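Local coordinates for maltose-binding protein MalE1 (Thermotoga maritima, PDB 6DTU) that binds maltotetraose and probably delivers malto-oligosaccharides to a membrane transporter, like other periplasmic solute-binding proteins, at residues P79-L84 with F285-E290; I182-E187 with E367-Q372. All coordinates share one frame; numbering follows the deposited sequence.

Interaction 1 (P79-L84 with F285-E290); sequences PNFSDL and FIAKKE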
loop_
_atom_site.group_PDB
_atom_site.type_symbol
_atom_site.label_atom_id
_atom_site.label_comp_id
_atom_site.label_asym_id
_atom_site.label_seq_id
_atom_site.Cartn_x
_atom_site.Cartn_y
_atom_site.Cartn_z
ATOM N N PRO A 79 0.251 5.655 24.278
ATOM C CA PRO A 79 1.117 5.285 25.393
ATOM C C PRO A 79 1.311 3.782 25.425
ATOM O O PRO A 79 0.561 3.011 24.819
ATOM C CB PRO A 79 0.353 5.775 26.625
ATOM C CG PRO A 79 -0.576 6.836 26.083
ATOM C CD PRO A 79 -0.964 6.359 24.726
ATOM N N ASN A 80 2.346 3.373 26.145
ATOM C CA ASN A 80 2.663 1.963 26.230
ATOM C C ASN A 80 1.442 1.190 26.737
ATOM O O ASN A 80 0.643 1.686 27.533
ATOM C CB ASN A 80 3.862 1.790 27.164
ATOM C CG ASN A 80 5.156 2.355 26.579
ATOM O OD1 ASN A 80 5.209 2.845 25.434
ATOM N ND2 ASN A 80 6.208 2.324 27.388
ATOM N N PHE A 81 1.307 -0.040 26.265
ATOM C CA PHE A 81 0.198 -0.891 26.661
ATOM C C PHE A 81 0.722 -2.312 26.725
ATOM O O PHE A 81 1.774 -2.621 26.170
ATOM C CB PHE A 81 -0.990 -0.773 25.684
ATOM C CG PHE A 81 -0.623 -1.014 24.241
ATOM C CD1 PHE A 81 -0.932 -2.221 23.640
ATOM C CD2 PHE A 81 0.028 -0.040 23.489
ATOM C CE1 PHE A 81 -0.592 -2.461 22.309
ATOM C CE2 PHE A 81 0.373 -0.269 22.163
ATOM C CZ PHE A 81 0.061 -1.492 21.575
ATOM N N SER A 82 -0.007 -3.161 27.439
ATOM C CA SER A 82 0.503 -4.494 27.759
ATOM C C SER A 82 0.785 -5.330 26.513
ATOM O O SER A 82 1.708 -6.148 26.511
ATOM C CB SER A 82 -0.479 -5.220 28.667
ATOM O OG SER A 82 -1.704 -5.423 27.988
ATOM N N ASP A 83 0.005 -5.158 25.454
ATOM C CA ASP A 83 0.236 -5.942 24.250
ATOM C C ASP A 83 1.311 -5.379 23.338
ATOM O O ASP A 83 1.570 -5.992 22.308
ATOM C CB ASP A 83 -1.046 -6.157 23.456
ATOM C CG ASP A 83 -1.923 -7.204 24.082
ATOM O OD1 ASP A 83 -1.725 -8.396 23.789
ATOM O OD2 ASP A 83 -2.787 -6.837 24.907
ATOM N N LEU A 84 1.957 -4.270 23.704
ATOM C CA LEU A 84 2.947 -3.662 22.820
ATOM C C LEU A 84 4.071 -4.636 22.462
ATOM O O LEU A 84 4.500 -4.695 21.303
ATOM C CB LEU A 84 3.498 -2.395 23.489
ATOM C CG LEU A 84 4.642 -1.626 22.840
ATOM C CD1 LEU A 84 4.099 -0.954 21.594
ATOM C CD2 LEU A 84 5.235 -0.614 23.818
ATOM N N PHE A 285 -8.620 -4.380 22.848
ATOM C CA PHE A 285 -9.505 -5.218 22.045
ATOM C C PHE A 285 -8.895 -5.472 20.673
ATOM O O PHE A 285 -8.614 -6.619 20.326
ATOM C CB PHE A 285 -10.891 -4.557 21.919
ATOM C CG PHE A 285 -11.883 -5.313 21.050
ATOM C CD1 PHE A 285 -12.035 -6.695 21.163
ATOM C CD2 PHE A 285 -12.724 -4.627 20.179
ATOM C CE1 PHE A 285 -12.951 -7.384 20.384
ATOM C CE2 PHE A 285 -13.662 -5.320 19.404
ATOM C CZ PHE A 285 -13.785 -6.697 19.526
ATOM N N ILE A 286 -8.658 -4.414 19.896
ATOM C CA ILE A 286 -8.160 -4.596 18.534
ATOM C C ILE A 286 -6.778 -5.254 18.544
ATOM O O ILE A 286 -6.454 -6.074 17.679
ATOM C CB ILE A 286 -8.207 -3.260 17.760
ATOM C CG1 ILE A 286 -9.652 -2.806 17.544
ATOM C CG2 ILE A 286 -7.510 -3.353 16.403
ATOM C CD1 ILE A 286 -10.464 -3.741 16.642
ATOM N N ALA A 287 -5.942 -4.916 19.526
ATOM C CA ALA A 287 -4.581 -5.421 19.527
ATOM C C ALA A 287 -4.462 -6.875 19.952
ATOM O O ALA A 287 -3.353 -7.423 19.882
ATOM C CB ALA A 287 -3.687 -4.570 20.433
ATOM N N LYS A 288 -5.534 -7.507 20.407
ATOM C CA LYS A 288 -5.397 -8.850 20.955
ATOM C C LYS A 288 -5.160 -9.878 19.850
ATOM O O LYS A 288 -5.469 -9.655 18.679
ATOM C CB LYS A 288 -6.628 -9.250 21.767
ATOM C CG LYS A 288 -6.817 -8.516 23.085
ATOM C CD LYS A 288 -8.222 -8.700 23.632
ATOM C CE LYS A 288 -8.675 -10.146 23.662
ATOM N NZ LYS A 288 -8.809 -10.672 25.057
ATOM N N LYS A 289 -4.580 -11.017 20.246
ATOM C CA LYS A 289 -4.229 -12.060 19.284
ATOM C C LYS A 289 -5.423 -12.485 18.443
ATOM O O LYS A 289 -5.365 -12.455 17.206
ATOM C CB LYS A 289 -3.588 -13.259 19.988
ATOM C CG LYS A 289 -3.253 -14.374 19.010
ATOM C CD LYS A 289 -2.508 -15.550 19.663
ATOM C CE LYS A 289 -3.302 -16.186 20.765
ATOM N NZ LYS A 289 -2.470 -17.158 21.545
ATOM N N GLU A 290 -6.508 -12.899 19.094
ATOM C CA GLU A 290 -7.666 -13.361 18.336
ATOM C C GLU A 290 -8.186 -12.275 17.408
ATOM O O GLU A 290 -8.532 -12.546 16.254
ATOM C CB GLU A 290 -8.771 -13.803 19.282
ATOM C CG GLU A 290 -8.625 -15.223 19.745
ATOM C CD GLU A 290 -9.935 -15.750 20.263
ATOM O OE1 GLU A 290 -10.889 -15.839 19.457
ATOM O OE2 GLU A 290 -10.022 -16.018 21.478
#

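Interaction 2 (I182-E187 with E367-Q372); sequences IGLANE and ERIKAQ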
loop_
_atom_site.group_PDB
_atom_site.type_symbol
_atom_site.label_atom_id
_atom_site.label_comp_id
_atom_site.label_asym_id
_atom_site.label_seq_id
_atom_site.Cartn_x
_atom_site.Cartn_y
_atom_site.Cartn_z
ATOM N N ILE A 182 17.099 13.742 -3.502
ATOM C CA ILE A 182 15.994 13.013 -4.112
ATOM C C ILE A 182 16.527 12.219 -5.299
ATOM O O ILE A 182 17.276 12.755 -6.121
ATOM C CB ILE A 182 14.868 13.979 -4.519
ATOM C CG1 ILE A 182 14.319 14.690 -3.282
ATOM C CG2 ILE A 182 13.736 13.243 -5.224
ATOM C CD1 ILE A 182 13.258 15.720 -3.621
ATOM N N GLY A 183 16.158 10.933 -5.389
ATOM C CA GLY A 183 16.709 10.093 -6.442
ATOM C C GLY A 183 15.709 9.588 -7.466
ATOM O O GLY A 183 15.926 8.564 -8.128
ATOM N N LEU A 184 14.618 10.312 -7.637
ATOM C CA LEU A 184 13.563 9.885 -8.538
ATOM C C LEU A 184 13.792 10.324 -9.976
ATOM O O LEU A 184 12.909 10.121 -10.817
ATOM C CB LEU A 184 12.209 10.380 -8.022
ATOM C CG LEU A 184 11.864 9.790 -6.662
ATOM C CD1 LEU A 184 10.634 10.495 -6.123
ATOM C CD2 LEU A 184 11.616 8.300 -6.771
ATOM N N ALA A 185 14.932 10.960 -10.267
ATOM C CA ALA A 185 15.327 11.256 -11.639
ATOM C C ALA A 185 16.787 10.898 -11.884
ATOM O O ALA A 185 17.400 11.440 -12.807
ATOM C CB ALA A 185 15.068 12.716 -12.024
ATOM N N ASN A 186 17.358 10.016 -11.066
ATOM C CA ASN A 186 18.703 9.535 -11.340
ATOM C C ASN A 186 18.657 8.516 -12.478
ATOM O O ASN A 186 17.594 8.196 -13.013
ATOM C CB ASN A 186 19.411 9.071 -10.060
ATOM C CG ASN A 186 18.848 7.782 -9.478
ATOM O OD1 ASN A 186 18.091 7.045 -10.119
ATOM N ND2 ASN A 186 19.244 7.495 -8.246
ATOM N N GLU A 187 19.816 7.999 -12.873
ATOM C CA GLU A 187 19.822 7.132 -14.047
ATOM C C GLU A 187 19.069 5.831 -13.799
ATOM O O GLU A 187 18.482 5.271 -14.730
ATOM C CB GLU A 187 21.246 6.916 -14.569
ATOM C CG GLU A 187 21.930 8.204 -15.049
ATOM C CD GLU A 187 21.148 8.954 -16.131
ATOM O OE1 GLU A 187 20.741 8.330 -17.141
ATOM O OE2 GLU A 187 20.946 10.180 -15.971
ATOM N N GLU A 367 12.118 18.590 -9.514
ATOM C CA GLU A 367 12.100 20.021 -9.219
ATOM C C GLU A 367 10.803 20.425 -8.531
ATOM O O GLU A 367 10.805 21.286 -7.641
ATOM C CB GLU A 367 12.274 20.842 -10.501
ATOM C CG GLU A 367 13.422 20.395 -11.393
ATOM C CD GLU A 367 13.728 21.376 -12.519
ATOM O OE1 GLU A 367 14.914 21.497 -12.899
ATOM O OE2 GLU A 367 12.783 22.011 -13.038
ATOM N N ARG A 368 9.695 19.790 -8.903
ATOM C CA ARG A 368 8.436 20.073 -8.235
ATOM C C ARG A 368 8.465 19.605 -6.789
ATOM O O ARG A 368 8.080 20.353 -5.888
ATOM C CB ARG A 368 7.275 19.445 -9.007
ATOM C CG ARG A 368 5.933 19.585 -8.335
ATOM C CD ARG A 368 4.825 18.955 -9.165
ATOM N NE ARG A 368 3.640 18.648 -8.367
ATOM C CZ ARG A 368 2.531 18.126 -8.869
ATOM N NH1 ARG A 368 2.465 17.861 -10.165
ATOM N NH2 ARG A 368 1.495 17.868 -8.086
ATOM N N ILE A 369 8.982 18.400 -6.543
ATOM C CA ILE A 369 9.033 17.871 -5.179
ATOM C C ILE A 369 9.911 18.753 -4.305
ATOM O O ILE A 369 9.548 19.096 -3.171
ATOM C CB ILE A 369 9.552 16.426 -5.197
ATOM C CG1 ILE A 369 8.593 15.536 -5.989
ATOM C CG2 ILE A 369 9.723 15.917 -3.783
ATOM C CD1 ILE A 369 9.161 14.152 -6.292
ATOM N N LYS A 370 11.083 19.128 -4.823
ATOM C CA LYS A 370 12.026 19.936 -4.057
ATOM C C LYS A 370 11.431 21.296 -3.716
ATOM O O LYS A 370 11.511 21.752 -2.570
ATOM C CB LYS A 370 13.323 20.117 -4.854
ATOM C CG LYS A 370 14.134 18.849 -5.029
ATOM C CD LYS A 370 15.470 19.101 -5.694
ATOM C CE LYS A 370 16.461 19.668 -4.691
ATOM N NZ LYS A 370 16.819 18.669 -3.620
ATOM N N ALA A 371 10.803 21.947 -4.696
ATOM C CA ALA A 371 10.232 23.264 -4.438
ATOM C C ALA A 371 9.173 23.184 -3.352
ATOM O O ALA A 371 9.106 24.044 -2.466
ATOM C CB ALA A 371 9.676 23.862 -5.732
ATOM N N GLN A 372 8.360 22.132 -3.375
ATOM C CA GLN A 372 7.331 21.989 -2.362
ATOM C C GLN A 372 7.934 21.700 -0.989
ATOM O O GLN A 372 7.463 22.243 0.009
ATOM C CB GLN A 372 6.311 20.954 -2.830
ATOM C CG GLN A 372 5.235 21.522 -3.808
ATOM C CD GLN A 372 5.759 22.067 -5.157
ATOM O OE1 GLN A 372 6.863 22.591 -5.265
ATOM N NE2 GLN A 372 4.927 21.959 -6.189
HETATM O O HOH W 1 17.918 16.304 -4.875
#

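Interaction 1 (P79-L84 with F285-E290)
A small apolar contact, built round the methyl of Ala287, joins the loop between helices 66-71 and 89-94 to the turn linking helix 275-286 to helix 289-298. This is plain packing in a periplasmic binding protein fold. CB of Ala287 lies 4.2 Å from CE1 of Phe81, approaching the ring obliquely. CB of Asp83 approaches the methyl from the same side, beside the ring, 4.3 Å from Ala287 CB. Phe81 has CG wedged between its backbone N and carbonyl carbon (chi1 54°), and one face of its ring is covered by Leu84 CB, 3.9 Å above the plane over the ring centre. A turn closed by Leu84 N donating to Phe81 O, 3.0 Å, brings the leucine back to that ring. The matching turn in 285-290 carries a bond of 3.2 Å from Lys288 N to Phe285 O, and Lys288 then occupies the N-cap of helix 289-298. Arg305 supplies the polar link: its NH1 forms a salt bridge with Asp83 OD1 and a hydrogen bond to Ala287 O. The direct contact is thus modest van der Waals packing, while one guanidinium from outside both segments bridges them through a carboxylate and a backbone carbonyl.

Interaction 2 (I182-E187 with E367-Q372)
A water molecule accepts two hydrogen bonds, from Lys370 NZ at 2.9 Å and from Ile182 N at 3.0 Å, and so bridges a strand edge and a helix. The strand, 181-183, lies at one edge of a three-stranded antiparallel sheet, next to strand 168-173, and packs on the C-terminal helix 358-374 of this periplasmic binding protein fold. Lys370 reaches the water with a chain that is extended at first and then bent at both chi3 (79°) and chi4 (67°), which turns the ammonium back toward the strand.

Beneath this polar bridge the contact is aliphatic. CD1 of Ile182 makes the closest apolar contacts: it rests against both Ile369 CG2 and Lys370 CG, 3.5 Å from each, so the methylene part of the lysine serves as an apolar surface while its charged end binds water. Ile182 and Lys370 run past each other in opposite directions. The extended outer torsion of Ile182 (chi2 177°) carries CD1 out to the helix. Farther along, the buried side chains of Leu184 and Ile369 cross at nearly a right angle. Val366, one turn earlier on the helix, touches both Ile182 and Leu184, and Val340 and helix 341-352 pack against Leu184 and Ile369. Past the strand, Asn186 caps the N-terminus of helix 187-201, its OD1 accepting from Ala189 N. At the buried end of the interface, the terminal methyls Leu184 CD1 and Ile369 CD1 meet at 3.9 Å.

Interactions 1 and 2 lie far apart, their centres 40 Å from each other and their nearest atoms about 30 Å apart, and they share no helix or strand. Along the chain their segments alternate. Both are partly buried and peripheral, more than 20 Å from the centre of the chain. Interaction 1 joins a loop to an interhelical turn, and interaction 2 seats a short edge strand on a helix. The second buries more surface, 174 against 114 Å², with branched aliphatic side chains. Their polar supplements also differ: an arginine outside the segments links the two sides of 79-84/285-290, whereas a water joins those of 182-187/367-372.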